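Local coordinates for protein alpha-1,4-endofucoidanase (Mariniflexile fucanivorans, PDB 6DLH) that hydrolyses alpha-1,4-fucosidic bonds within fucoidan chains as a retaining endo-acting enzyme of glycoside hydrolase family 107, at residues A[294-299]-A[310-315]; A[301-306]-A[357-362]; A[278-283]-A[316-321]; A[341-346]-A[377-382]. One frame throughout, in Å; residues are numbered along the deposited sequence.

Contact 1 (A[294-299]-A[310-315])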
loop_
_atom_site.group_PDB
_atom_site.type_symbol
_atom_site.label_atom_id
_atom_site.label_comp_id
_atom_site.label_asym_id
_atom_site.label_seq_id
_atom_site.Cartn_x
_atom_site.Cartn_y
_atom_site.Cartn_z
ATOM N N HIS A 294 -4.624 7.223 -19.869
ATOM C CA HIS A 294 -5.607 6.162 -19.726
ATOM C C HIS A 294 -5.855 5.535 -21.101
ATOM O O HIS A 294 -5.952 6.248 -22.098
ATOM C CB HIS A 294 -6.873 6.784 -19.135
ATOM C CG HIS A 294 -7.906 5.825 -18.652
ATOM N ND1 HIS A 294 -8.823 5.231 -19.508
ATOM C CD2 HIS A 294 -8.229 5.417 -17.403
ATOM C CE1 HIS A 294 -9.641 4.469 -18.809
ATOM N NE2 HIS A 294 -9.301 4.569 -17.517
ATOM N N PRO A 295 -5.945 4.191 -21.218
ATOM C CA PRO A 295 -6.224 3.560 -22.508
ATOM C C PRO A 295 -7.649 3.792 -23.015
ATOM O O PRO A 295 -8.544 4.139 -22.251
ATOM C CB PRO A 295 -5.964 2.067 -22.252
ATOM C CG PRO A 295 -6.117 1.894 -20.761
ATOM C CD PRO A 295 -5.729 3.219 -20.139
ATOM N N PHE A 296 -7.845 3.590 -24.322
ATOM C CA PHE A 296 -9.177 3.550 -24.895
ATOM C C PHE A 296 -9.914 2.317 -24.374
ATOM O O PHE A 296 -9.291 1.312 -24.034
ATOM C CB PHE A 296 -9.081 3.484 -26.417
ATOM C CG PHE A 296 -8.536 4.725 -27.075
ATOM C CD1 PHE A 296 -9.395 5.724 -27.515
ATOM C CD2 PHE A 296 -7.172 4.880 -27.280
ATOM C CE1 PHE A 296 -8.893 6.856 -28.141
ATOM C CE2 PHE A 296 -6.672 6.012 -27.905
ATOM C CZ PHE A 296 -7.531 7.005 -28.328
ATOM N N GLY A 297 -11.247 2.403 -24.336
ATOM C CA GLY A 297 -12.077 1.315 -23.844
ATOM C C GLY A 297 -12.428 1.513 -22.374
ATOM O O GLY A 297 -11.772 2.266 -21.663
ATOM N N GLY A 298 -13.478 0.836 -21.914
ATOM C CA GLY A 298 -13.931 1.097 -20.559
ATOM C C GLY A 298 -13.233 0.196 -19.547
ATOM O O GLY A 298 -12.004 0.087 -19.521
ATOM N N ALA A 299 -14.057 -0.433 -18.707
ATOM C CA ALA A 299 -13.608 -1.490 -17.822
ATOM C C ALA A 299 -13.284 -2.710 -18.677
ATOM O O ALA A 299 -13.685 -2.791 -19.838
ATOM C CB ALA A 299 -14.690 -1.790 -16.809
ATOM N N THR A 310 -6.222 -1.913 -31.842
ATOM C CA THR A 310 -5.712 -0.930 -32.781
ATOM C C THR A 310 -5.548 0.421 -32.095
ATOM O O THR A 310 -4.501 1.054 -32.232
ATOM C CB THR A 310 -6.676 -0.756 -33.960
ATOM O OG1 THR A 310 -6.691 -1.984 -34.682
ATOM C CG2 THR A 310 -6.309 0.393 -34.875
ATOM N N TYR A 311 -6.599 0.868 -31.388
ATOM C CA TYR A 311 -6.592 2.189 -30.777
ATOM C C TYR A 311 -5.441 2.306 -29.782
ATOM O O TYR A 311 -4.739 3.315 -29.752
ATOM C CB TYR A 311 -7.915 2.495 -30.062
ATOM C CG TYR A 311 -9.174 2.446 -30.895
ATOM C CD1 TYR A 311 -9.149 2.655 -32.264
ATOM C CD2 TYR A 311 -10.407 2.218 -30.298
ATOM C CE1 TYR A 311 -10.306 2.599 -33.022
ATOM C CE2 TYR A 311 -11.576 2.170 -31.038
ATOM C CZ TYR A 311 -11.525 2.370 -32.406
ATOM O OH TYR A 311 -12.666 2.312 -33.150
ATOM N N ASN A 312 -5.266 1.272 -28.957
ATOM C CA ASN A 312 -4.285 1.317 -27.885
ATOM C C ASN A 312 -2.870 1.123 -28.427
ATOM O O ASN A 312 -1.935 1.729 -27.899
ATOM C CB ASN A 312 -4.648 0.373 -26.736
ATOM C CG ASN A 312 -5.799 0.931 -25.926
ATOM O OD1 ASN A 312 -5.776 2.104 -25.549
ATOM N ND2 ASN A 312 -6.817 0.119 -25.686
ATOM N N HIS A 313 -2.718 0.280 -29.460
ATOM C CA HIS A 313 -1.406 0.056 -30.047
ATOM C C HIS A 313 -0.961 1.289 -30.832
ATOM O O HIS A 313 0.222 1.619 -30.832
ATOM C CB HIS A 313 -1.326 -1.232 -30.887
ATOM C CG HIS A 313 0.086 -1.509 -31.286
ATOM N ND1 HIS A 313 0.591 -1.163 -32.529
ATOM C CD2 HIS A 313 1.127 -2.006 -30.579
ATOM C CE1 HIS A 313 1.869 -1.479 -32.587
ATOM N NE2 HIS A 313 2.222 -1.985 -31.395
ATOM N N ASP A 314 -1.914 1.977 -31.482
ATOM C CA ASP A 314 -1.629 3.242 -32.154
ATOM C C ASP A 314 -1.191 4.307 -31.153
ATOM O O ASP A 314 -0.446 5.213 -31.515
ATOM C CB ASP A 314 -2.810 3.743 -32.998
ATOM C CG ASP A 314 -3.019 2.914 -34.255
ATOM O OD1 ASP A 314 -2.102 2.131 -34.591
ATOM O OD2 ASP A 314 -4.099 3.044 -34.876
ATOM N N LEU A 315 -1.675 4.212 -29.907
ATOM C CA LEU A 315 -1.254 5.145 -28.872
ATOM C C LEU A 315 0.235 4.941 -28.592
ATOM O O LEU A 315 0.988 5.898 -28.439
ATOM C CB LEU A 315 -2.105 4.932 -27.611
ATOM C CG LEU A 315 -1.852 5.890 -26.440
ATOM C CD1 LEU A 315 -3.079 5.961 -25.538
ATOM C CD2 LEU A 315 -0.642 5.457 -25.621
#

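Contact 2 (A[301-306]-A[357-362])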
loop_
_atom_site.group_PDB
_atom_site.type_symbol
_atom_site.label_atom_id
_atom_site.label_comp_id
_atom_site.label_asym_id
_atom_site.label_seq_id
_atom_site.Cartn_x
_atom_site.Cartn_y
_atom_site.Cartn_z
ATOM N N ASN A 301 -11.186 -5.599 -20.771
ATOM C CA ASN A 301 -10.044 -5.955 -21.589
ATOM C C ASN A 301 -9.711 -4.784 -22.511
ATOM O O ASN A 301 -10.535 -4.386 -23.320
ATOM C CB ASN A 301 -10.337 -7.266 -22.325
ATOM C CG ASN A 301 -9.112 -7.874 -22.965
ATOM O OD1 ASN A 301 -8.177 -7.158 -23.330
ATOM N ND2 ASN A 301 -9.117 -9.188 -23.123
ATOM N N MET A 302 -8.489 -4.252 -22.416
ATOM C CA MET A 302 -8.151 -3.056 -23.177
ATOM C C MET A 302 -7.818 -3.385 -24.639
ATOM O O MET A 302 -7.513 -2.469 -25.413
ATOM C CB MET A 302 -6.991 -2.279 -22.534
ATOM C CG MET A 302 -5.624 -2.843 -22.831
ATOM S SD MET A 302 -4.189 -1.740 -22.480
ATOM C CE MET A 302 -2.872 -2.873 -22.912
ATOM N N VAL A 303 -7.882 -4.673 -25.027
ATOM C CA VAL A 303 -7.659 -5.030 -26.425
ATOM C C VAL A 303 -8.795 -5.886 -26.991
ATOM O O VAL A 303 -8.666 -6.388 -28.112
ATOM C CB VAL A 303 -6.280 -5.679 -26.678
ATOM C CG1 VAL A 303 -5.132 -4.753 -26.310
ATOM C CG2 VAL A 303 -6.129 -7.030 -26.005
ATOM N N VAL A 304 -9.881 -6.073 -26.220
ATOM C CA VAL A 304 -11.083 -6.744 -26.701
ATOM C C VAL A 304 -12.307 -5.897 -26.342
ATOM O O VAL A 304 -12.471 -5.516 -25.185
ATOM C CB VAL A 304 -11.220 -8.186 -26.160
ATOM C CG1 VAL A 304 -12.503 -8.854 -26.644
ATOM C CG2 VAL A 304 -10.028 -9.065 -26.514
ATOM N N PRO A 305 -13.224 -5.568 -27.292
ATOM C CA PRO A 305 -13.108 -5.959 -28.702
ATOM C C PRO A 305 -11.916 -5.393 -29.478
ATOM O O PRO A 305 -11.261 -4.438 -29.054
ATOM C CB PRO A 305 -14.425 -5.502 -29.347
ATOM C CG PRO A 305 -14.975 -4.449 -28.401
ATOM C CD PRO A 305 -14.463 -4.820 -27.022
ATOM N N GLU A 306 -11.679 -6.012 -30.634
ATOM C CA GLU A 306 -10.468 -5.941 -31.436
ATOM C C GLU A 306 -10.073 -4.510 -31.812
ATOM O O GLU A 306 -8.884 -4.222 -31.951
ATOM C CB GLU A 306 -10.744 -6.714 -32.722
ATOM C CG GLU A 306 -9.569 -7.526 -33.210
ATOM C CD GLU A 306 -10.035 -8.613 -34.162
ATOM O OE1 GLU A 306 -11.028 -8.375 -34.910
ATOM O OE2 GLU A 306 -9.424 -9.702 -34.136
ATOM N N PRO A 357 -3.332 -12.634 -18.883
ATOM C CA PRO A 357 -2.739 -11.526 -19.638
ATOM C C PRO A 357 -3.590 -11.183 -20.861
ATOM O O PRO A 357 -4.197 -12.074 -21.451
ATOM C CB PRO A 357 -1.402 -12.108 -20.117
ATOM C CG PRO A 357 -1.654 -13.603 -20.190
ATOM C CD PRO A 357 -2.577 -13.891 -19.024
ATOM N N CYS A 358 -3.612 -9.898 -21.244
ATOM C CA CYS A 358 -4.409 -9.464 -22.382
ATOM C C CYS A 358 -3.558 -9.468 -23.647
ATOM O O CYS A 358 -4.110 -9.443 -24.751
ATOM C CB CYS A 358 -5.063 -8.102 -22.152
ATOM S SG CYS A 358 -3.909 -6.704 -22.063
ATOM N N LEU A 359 -2.227 -9.509 -23.459
ATOM C CA LEU A 359 -1.252 -9.548 -24.545
ATOM C C LEU A 359 -0.477 -10.865 -24.477
ATOM O O LEU A 359 -0.267 -11.413 -23.398
ATOM C CB LEU A 359 -0.291 -8.356 -24.425
ATOM C CG LEU A 359 -0.907 -6.970 -24.626
ATOM C CD1 LEU A 359 0.143 -5.868 -24.569
ATOM C CD2 LEU A 359 -1.680 -6.889 -25.938
ATOM N N THR A 360 -0.064 -11.375 -25.641
ATOM C CA THR A 360 0.877 -12.482 -25.690
ATOM C C THR A 360 2.229 -11.960 -25.208
ATOM O O THR A 360 2.450 -10.752 -25.205
ATOM C CB THR A 360 1.030 -13.032 -27.116
ATOM O OG1 THR A 360 1.567 -11.968 -27.903
ATOM C CG2 THR A 360 -0.257 -13.554 -27.723
ATOM N N ASP A 361 3.130 -12.875 -24.832
ATOM C CA ASP A 361 4.482 -12.514 -24.436
ATOM C C ASP A 361 5.108 -11.629 -25.512
ATOM O O ASP A 361 5.655 -10.576 -25.197
ATOM C CB ASP A 361 5.353 -13.750 -24.168
ATOM C CG ASP A 361 4.879 -14.626 -23.020
ATOM O OD1 ASP A 361 3.928 -14.225 -22.320
ATOM O OD2 ASP A 361 5.485 -15.703 -22.824
ATOM N N GLU A 362 5.024 -12.062 -26.775
ATOM C CA GLU A 362 5.596 -11.324 -27.896
ATOM C C GLU A 362 4.989 -9.920 -27.995
ATOM O O GLU A 362 5.707 -8.947 -28.215
ATOM C CB GLU A 362 5.401 -12.096 -29.205
ATOM C CG GLU A 362 6.039 -11.421 -30.407
HETATM O O HOH W 1 -6.863 -10.329 -24.689
#

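Contact 3 (A[278-283]-A[316-321]). With EDO (1,2-ethanediol), chain B.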
loop_
_atom_site.group_PDB
_atom_site.type_symbol
_atom_site.label_atom_id
_atom_site.label_comp_id
_atom_site.label_asym_id
_atom_site.label_seq_id
_atom_site.Cartn_x
_atom_site.Cartn_y
_atom_site.Cartn_z
ATOM N N GLY A 278 -6.601 11.132 -33.942
ATOM C CA GLY A 278 -5.721 12.256 -33.670
ATOM C C GLY A 278 -4.756 11.954 -32.533
ATOM O O GLY A 278 -4.234 10.848 -32.436
ATOM N N ASN A 279 -4.537 12.955 -31.676
ATOM C CA ASN A 279 -3.691 12.780 -30.509
ATOM C C ASN A 279 -4.421 11.877 -29.520
ATOM O O ASN A 279 -5.552 12.158 -29.126
ATOM C CB ASN A 279 -3.228 14.117 -29.925
ATOM C CG ASN A 279 -2.064 13.973 -28.967
ATOM O OD1 ASN A 279 -2.042 13.076 -28.125
ATOM N ND2 ASN A 279 -1.089 14.854 -29.089
ATOM N N PRO A 280 -3.820 10.729 -29.132
ATOM C CA PRO A 280 -4.459 9.817 -28.180
ATOM C C PRO A 280 -4.493 10.358 -26.751
ATOM O O PRO A 280 -5.099 9.735 -25.881
ATOM C CB PRO A 280 -3.577 8.561 -28.239
ATOM C CG PRO A 280 -2.224 9.091 -28.663
ATOM C CD PRO A 280 -2.529 10.224 -29.628
ATOM N N PHE A 281 -3.826 11.500 -26.518
ATOM C CA PHE A 281 -3.814 12.102 -25.196
ATOM C C PHE A 281 -4.621 13.398 -25.206
ATOM O O PHE A 281 -4.387 14.271 -26.042
ATOM C CB PHE A 281 -2.381 12.354 -24.716
ATOM C CG PHE A 281 -1.443 11.177 -24.831
ATOM C CD1 PHE A 281 -1.626 10.039 -24.058
ATOM C CD2 PHE A 281 -0.365 11.213 -25.708
ATOM C CE1 PHE A 281 -0.767 8.957 -24.169
ATOM C CE2 PHE A 281 0.490 10.127 -25.827
ATOM C CZ PHE A 281 0.296 9.005 -25.043
ATOM N N THR A 282 -5.583 13.496 -24.281
ATOM C CA THR A 282 -6.213 14.763 -23.942
ATOM C C THR A 282 -5.123 15.807 -23.679
ATOM O O THR A 282 -4.105 15.508 -23.056
ATOM C CB THR A 282 -7.183 14.581 -22.765
ATOM O OG1 THR A 282 -8.275 13.797 -23.244
ATOM C CG2 THR A 282 -7.722 15.886 -22.220
ATOM N N SER A 283 -5.337 17.023 -24.191
ATOM C CA SER A 283 -4.338 18.080 -24.177
ATOM C C SER A 283 -3.881 18.408 -22.754
ATOM O O SER A 283 -4.653 18.321 -21.801
ATOM C CB SER A 283 -4.861 19.309 -24.873
ATOM O OG SER A 283 -3.781 20.121 -25.301
ATOM N N VAL A 316 0.649 3.677 -28.525
ATOM C CA VAL A 316 2.027 3.341 -28.229
ATOM C C VAL A 316 2.918 3.745 -29.408
ATOM O O VAL A 316 4.000 4.293 -29.204
ATOM C CB VAL A 316 2.112 1.854 -27.831
ATOM C CG1 VAL A 316 3.108 1.039 -28.623
ATOM C CG2 VAL A 316 2.264 1.651 -26.335
ATOM N N VAL A 317 2.428 3.537 -30.642
ATOM C CA VAL A 317 3.163 3.941 -31.830
ATOM C C VAL A 317 3.292 5.464 -31.845
ATOM O O VAL A 317 4.355 5.981 -32.181
ATOM C CB VAL A 317 2.535 3.378 -33.124
ATOM C CG1 VAL A 317 3.162 3.979 -34.375
ATOM C CG2 VAL A 317 2.643 1.866 -33.165
ATOM N N PHE A 318 2.225 6.168 -31.438
ATOM C CA PHE A 318 2.245 7.624 -31.330
ATOM C C PHE A 318 3.404 8.099 -30.449
ATOM O O PHE A 318 4.013 9.134 -30.724
ATOM C CB PHE A 318 0.920 8.161 -30.779
ATOM C CG PHE A 318 0.789 9.667 -30.795
ATOM C CD1 PHE A 318 0.281 10.327 -31.906
ATOM C CD2 PHE A 318 1.177 10.429 -29.705
ATOM C CE1 PHE A 318 0.163 11.711 -31.928
ATOM C CE2 PHE A 318 1.067 11.814 -29.727
ATOM C CZ PHE A 318 0.559 12.454 -30.836
ATOM N N MET A 319 3.668 7.358 -29.363
ATOM C CA MET A 319 4.721 7.702 -28.420
ATOM C C MET A 319 6.077 7.544 -29.102
ATOM O O MET A 319 6.964 8.373 -28.924
ATOM C CB MET A 319 4.652 6.815 -27.170
ATOM C CG MET A 319 3.513 7.185 -26.234
ATOM S SD MET A 319 3.236 5.995 -24.893
ATOM C CE MET A 319 4.778 6.111 -23.993
ATOM N N GLN A 320 6.210 6.498 -29.920
ATOM C CA GLN A 320 7.426 6.266 -30.682
ATOM C C GLN A 320 7.636 7.360 -31.731
ATOM O O GLN A 320 8.727 7.925 -31.821
ATOM C CB GLN A 320 7.372 4.875 -31.306
ATOM C CG GLN A 320 8.545 4.559 -32.223
ATOM C CD GLN A 320 8.347 3.181 -32.802
ATOM O OE1 GLN A 320 9.022 2.227 -32.406
ATOM N NE2 GLN A 320 7.385 3.063 -33.709
ATOM N N THR A 321 6.592 7.659 -32.521
ATOM C CA THR A 321 6.717 8.590 -33.638
ATOM C C THR A 321 7.157 9.957 -33.126
ATOM O O THR A 321 7.904 10.665 -33.800
ATOM C CB THR A 321 5.415 8.703 -34.445
ATOM O OG1 THR A 321 5.088 7.373 -34.846
ATOM C CG2 THR A 321 5.543 9.588 -35.671
HETATM C C1 EDO B . -3.799 7.232 -34.133
HETATM O O1 EDO B . -2.622 6.827 -34.851
HETATM C C2 EDO B . -3.392 7.707 -32.757
HETATM O O2 EDO B . -4.571 7.761 -31.973
#

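Contact 4 (A[341-346]-A[377-382])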
loop_
_atom_site.group_PDB
_atom_site.type_symbol
_atom_site.label_atom_id
_atom_site.label_comp_id
_atom_site.label_asym_id
_atom_site.label_seq_id
_atom_site.Cartn_x
_atom_site.Cartn_y
_atom_site.Cartn_z
ATOM N N HIS A 341 3.067 9.520 -21.942
ATOM C CA HIS A 341 3.068 8.422 -20.992
ATOM C C HIS A 341 1.762 7.638 -21.094
ATOM O O HIS A 341 0.704 8.209 -21.335
ATOM C CB HIS A 341 3.344 8.949 -19.574
ATOM C CG HIS A 341 2.871 8.046 -18.485
ATOM N ND1 HIS A 341 1.569 8.075 -18.013
ATOM C CD2 HIS A 341 3.511 7.092 -17.778
ATOM C CE1 HIS A 341 1.430 7.178 -17.058
ATOM N NE2 HIS A 341 2.610 6.570 -16.888
ATOM N N PHE A 342 1.855 6.323 -20.876
ATOM C CA PHE A 342 0.741 5.408 -21.076
ATOM C C PHE A 342 0.505 4.647 -19.772
ATOM O O PHE A 342 1.475 4.271 -19.113
ATOM C CB PHE A 342 1.059 4.508 -22.280
ATOM C CG PHE A 342 -0.033 3.584 -22.770
ATOM C CD1 PHE A 342 -1.375 3.902 -22.623
ATOM C CD2 PHE A 342 0.289 2.407 -23.430
ATOM C CE1 PHE A 342 -2.368 3.051 -23.094
ATOM C CE2 PHE A 342 -0.699 1.561 -23.913
ATOM C CZ PHE A 342 -2.027 1.887 -23.752
ATOM N N PHE A 343 -0.780 4.442 -19.415
ATOM C CA PHE A 343 -1.173 3.673 -18.237
ATOM C C PHE A 343 -2.025 2.464 -18.627
ATOM O O PHE A 343 -3.196 2.381 -18.264
ATOM C CB PHE A 343 -1.899 4.554 -17.211
ATOM C CG PHE A 343 -2.042 3.974 -15.822
ATOM C CD1 PHE A 343 -1.435 2.773 -15.470
ATOM C CD2 PHE A 343 -2.768 4.645 -14.850
ATOM C CE1 PHE A 343 -1.554 2.258 -14.186
ATOM C CE2 PHE A 343 -2.872 4.142 -13.560
ATOM C CZ PHE A 343 -2.278 2.943 -13.231
ATOM N N PRO A 344 -1.455 1.451 -19.320
ATOM C CA PRO A 344 -2.225 0.274 -19.740
ATOM C C PRO A 344 -2.394 -0.755 -18.622
ATOM O O PRO A 344 -1.760 -0.643 -17.572
ATOM C CB PRO A 344 -1.334 -0.307 -20.849
ATOM C CG PRO A 344 0.075 0.012 -20.379
ATOM C CD PRO A 344 -0.037 1.373 -19.716
ATOM N N LYS A 345 -3.257 -1.751 -18.861
ATOM C CA LYS A 345 -3.424 -2.888 -17.966
ATOM C C LYS A 345 -2.800 -4.123 -18.605
ATOM O O LYS A 345 -2.979 -4.353 -19.796
ATOM C CB LYS A 345 -4.895 -3.298 -17.808
ATOM C CG LYS A 345 -5.925 -2.187 -17.760
ATOM C CD LYS A 345 -7.334 -2.742 -17.774
ATOM C CE LYS A 345 -8.323 -1.756 -18.357
ATOM N NZ LYS A 345 -9.716 -2.122 -18.011
ATOM N N GLN A 346 -2.141 -4.945 -17.782
ATOM C CA GLN A 346 -1.469 -6.143 -18.258
ATOM C C GLN A 346 -2.435 -7.328 -18.308
ATOM O O GLN A 346 -2.316 -8.172 -19.191
ATOM C CB GLN A 346 -0.251 -6.441 -17.379
ATOM C CG GLN A 346 0.571 -7.639 -17.839
ATOM C CD GLN A 346 1.866 -7.733 -17.072
ATOM O OE1 GLN A 346 2.054 -7.081 -16.039
ATOM N NE2 GLN A 346 2.783 -8.539 -17.588
ATOM N N GLY A 377 7.032 6.919 -21.667
ATOM C CA GLY A 377 7.054 6.082 -20.479
ATOM C C GLY A 377 5.756 5.302 -20.333
ATOM O O GLY A 377 4.725 5.716 -20.866
ATOM N N ILE A 378 5.837 4.167 -19.631
ATOM C CA ILE A 378 4.685 3.305 -19.418
ATOM C C ILE A 378 4.658 2.844 -17.964
ATOM O O ILE A 378 5.613 2.228 -17.485
ATOM C CB ILE A 378 4.687 2.102 -20.385
ATOM C CG1 ILE A 378 4.635 2.546 -21.853
ATOM C CG2 ILE A 378 3.528 1.170 -20.040
ATOM C CD1 ILE A 378 4.804 1.413 -22.845
ATOM N N THR A 379 3.554 3.163 -17.273
ATOM C CA THR A 379 3.212 2.489 -16.035
ATOM C C THR A 379 2.346 1.285 -16.381
ATOM O O THR A 379 1.167 1.445 -16.669
ATOM C CB THR A 379 2.395 3.384 -15.093
ATOM O OG1 THR A 379 3.067 4.631 -14.932
ATOM C CG2 THR A 379 2.185 2.751 -13.735
ATOM N N TRP A 380 2.928 0.082 -16.371
ATOM C CA TRP A 380 2.091 -1.087 -16.564
ATOM C C TRP A 380 1.241 -1.291 -15.319
ATOM O O TRP A 380 1.752 -1.250 -14.201
ATOM C CB TRP A 380 2.919 -2.336 -16.889
ATOM C CG TRP A 380 3.220 -2.440 -18.352
ATOM C CD1 TRP A 380 4.403 -2.161 -18.977
ATOM C CD2 TRP A 380 2.288 -2.800 -19.385
ATOM N NE1 TRP A 380 4.281 -2.361 -20.326
ATOM C CE2 TRP A 380 2.991 -2.743 -20.605
ATOM C CE3 TRP A 380 0.943 -3.186 -19.390
ATOM C CZ2 TRP A 380 2.388 -3.072 -21.817
ATOM C CZ3 TRP A 380 0.344 -3.508 -20.586
ATOM C CH2 TRP A 380 1.061 -3.440 -21.781
ATOM N N GLY A 381 -0.060 -1.494 -15.540
ATOM C CA GLY A 381 -0.914 -2.046 -14.507
ATOM C C GLY A 381 -0.594 -3.526 -14.348
ATOM O O GLY A 381 -1.183 -4.356 -15.040
ATOM N N THR A 382 0.346 -3.824 -13.441
ATOM C CA THR A 382 0.864 -5.161 -13.196
ATOM C C THR A 382 0.013 -5.845 -12.135
ATOM O O THR A 382 -0.129 -5.323 -11.035
ATOM C CB THR A 382 2.328 -5.098 -12.727
ATOM O OG1 THR A 382 2.413 -4.222 -11.595
ATOM C CG2 THR A 382 3.277 -4.629 -13.809
#

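Contact 1 (A[294-299]-A[310-315])
The long connection between strand 266-269 and helix 307-321 of the catalytic domain folds back on that helix at F296, which meets Y311, N312 and L315. It is a worked example of one side-chain amide reading both polar atoms of a single backbone residue. N312 OD1 accepts from F296 N at 2.8 Å, the donor lying in the carbonyl plane on a lone pair, although the N-H...O angle is bent to 142°. N312 ND2 returns a bond to F296 O over 3.2 Å, almost straight at 176° and in the plane of its own amide. The same ND2 also donates to M302 O, and together these partners fix the rotation of the amide. Beside the polar pair, Y311 CB sits over one face of the F296 ring, 4.1 Å from its centroid, while N312 OD1 lies at the ring's edge. With CG anti to the carbonyl carbon (chi1 -68°), F296 brings its CD2 side to the helix, and L315 CD1 approaches CE2 obliquely at 4.3 Å. The two aromatic rings themselves meet obliquely. P295 CB adds a close approach to N312 OD1, at 3.3 Å. On the inner side, P295 and L315 both rest on F342 of strand 341-342, and L315 also reaches the loop residues P280 and F281; V273 adjoins F296, and W367 of helix 361-372 meets H313 edge to face.

Contact 2 (A[301-306]-A[357-362])
N301 meets C358 through its amide, and its side chain repays being followed atom by atom. CB leads off with CG anti to the backbone N (chi1 -168°), a torsion that carries the amide over to the other segment, where CG lies 4.1 Å from C358 CB. At the tip the two branches part. OD1 comes to 3.5 Å from C358 CB and turns back to accept from V303 N at 3.0 Å, with the donor tilted 33° from the carbonyl plane. ND2 donates 3.0 Å to a water, which passes the link on to C358 O at 2.9 Å. The OD1 bond makes an Asx turn, set at the start of a type I beta turn from N301 to V304, and so one asparagine shapes its own loop while touching the segment that leads into helix 361-372. Replacing it with an alanine would probably leave V303 N without its side-chain acceptor and break the water bridge, letting the turn drift from C358. Next to the amide the contact becomes apolar. V303 spreads its two methyls, CG2 lying 3.4 Å from C358 O and CG1 4.1 Å from L359 CD2, the side chains of V303 and L359 crossing at about a right angle. M302, extended beyond CG, brings CE up to C358 SG at 4.1 Å. W367 of helix 361-372 and Y309 of helix 307-321 pack against both V303 and L359.

Contact 3 (A[278-283]-A[316-321])
P280 sets the CD-CG edge of its ring against the face of F318, with CD over the ring centre, and this pair forms the dense heart of the contact, a textbook proline-aromatic CH-pi interaction. P280 CD stands 3.5 Å from the ring centroid, only 10° off the normal, and P280 CG lies 3.7 Å from F318 CG. The ring is delivered by a first torsion that sets CG anti to the backbone N (chi1 -173°), reaching from the helix into the loop. At its far end F318 CZ meets N279 ND2 at 3.4 Å, the amide and ring planes being 51° apart. That ND2 is no spare group, since it donates to A326 O and D329 OD2 near the calcium-binding loop, while N279 OD1 accepts from F281 N at 2.9 Å in an Asx turn that shapes the chain around P280. Deeper still, the F281 ring presents its edge to M319, with CZ 3.9 Å from M319 CG, and takes P280 CG over one face, offset toward the rim. The other side is looser. Toward G278 the packing thins out, and a molecule of 1,2-ethanediol, probably from the crystallisation liquor, donates from O2 to G278 O over 3.1 Å; P280 CB is 3.9 Å from that same oxygen. V317 and Q320 turn toward T370 of helix 361-372 instead. Toward the interior, V316 and M319 lean on F342 of strand 341-342, and F327 of the calcium site adjoins N279 and F281.

Contact 4 (A[341-346]-A[377-382])
Q346, T379 and W380 carry the largest shares of the joint between segments 341-346 and 377-382, which begin as parallel strands, neighbours in the parallel sheet of the catalytic domain linked through helix 361-372 in a beta-alpha-beta unit. T379 is held through its backbone N and its side-chain hydroxyl. Its N donates to F342 O at 3.0 Å, beside the bond from F342 N to G377 O at 2.9 Å, and its OG1 receives H341 NE2 at 2.8 Å, in the plane of the imidazole and nearly straight (176°). That hydroxyl also bonds to Y80 and E145, and H341 ND1 to T291 O. A leucine in place of H341 would probably cost T379 OG1 its ring donor and leave T291 O without the ND1 partner, leaving Y80 and E145 to hold the hydroxyl. T379 O lies at the edge of the F343 ring, 3.2 Å from CD1. Further along, W380 lies under the proline: P344 CG stands 3.5 Å from the centroid of its six-membered ring, a CH-pi contact over the face, while NE1 bonds to T368. At the ring edge K345 O approaches CZ3 at 3.5 Å. A separate bridge beyond the strand ends brings G381 N to P344 O and Q346 N to G381 O at 3.0 Å. Q346 extends its chain, CG anti to the backbone N (chi1 -177°), alongside T382, whose CG2 comes to 3.5 Å from Q346 OE1. NE2 finds Q404, but OE1 is buried without a partner. The chemistry thus joins main-chain bonds to a histidine-threonine link, with the amide oxygen of Q346 unmet as a probable cost.

In the fold
Following the chain from the N terminus, residues 278-283 open the first loop, which contact 3 closes at 316-321 on helix 307-321. Within it, contact 1 joins 294-299 to 310-315 on the same helix, so it is nested inside contact 3. Contact 2 opens at 301-306, inside both loops, but closes only at 357-362; it therefore crosses contacts 1 and 3. Contact 4, between 341-346 and 377-382, begins after contacts 1 and 3 have closed, yet it too is crossed by contact 2. Together they tie the loop after strand 266-269 to helix 307-321, helix 361-372 and two adjacent strands of the parallel sheet.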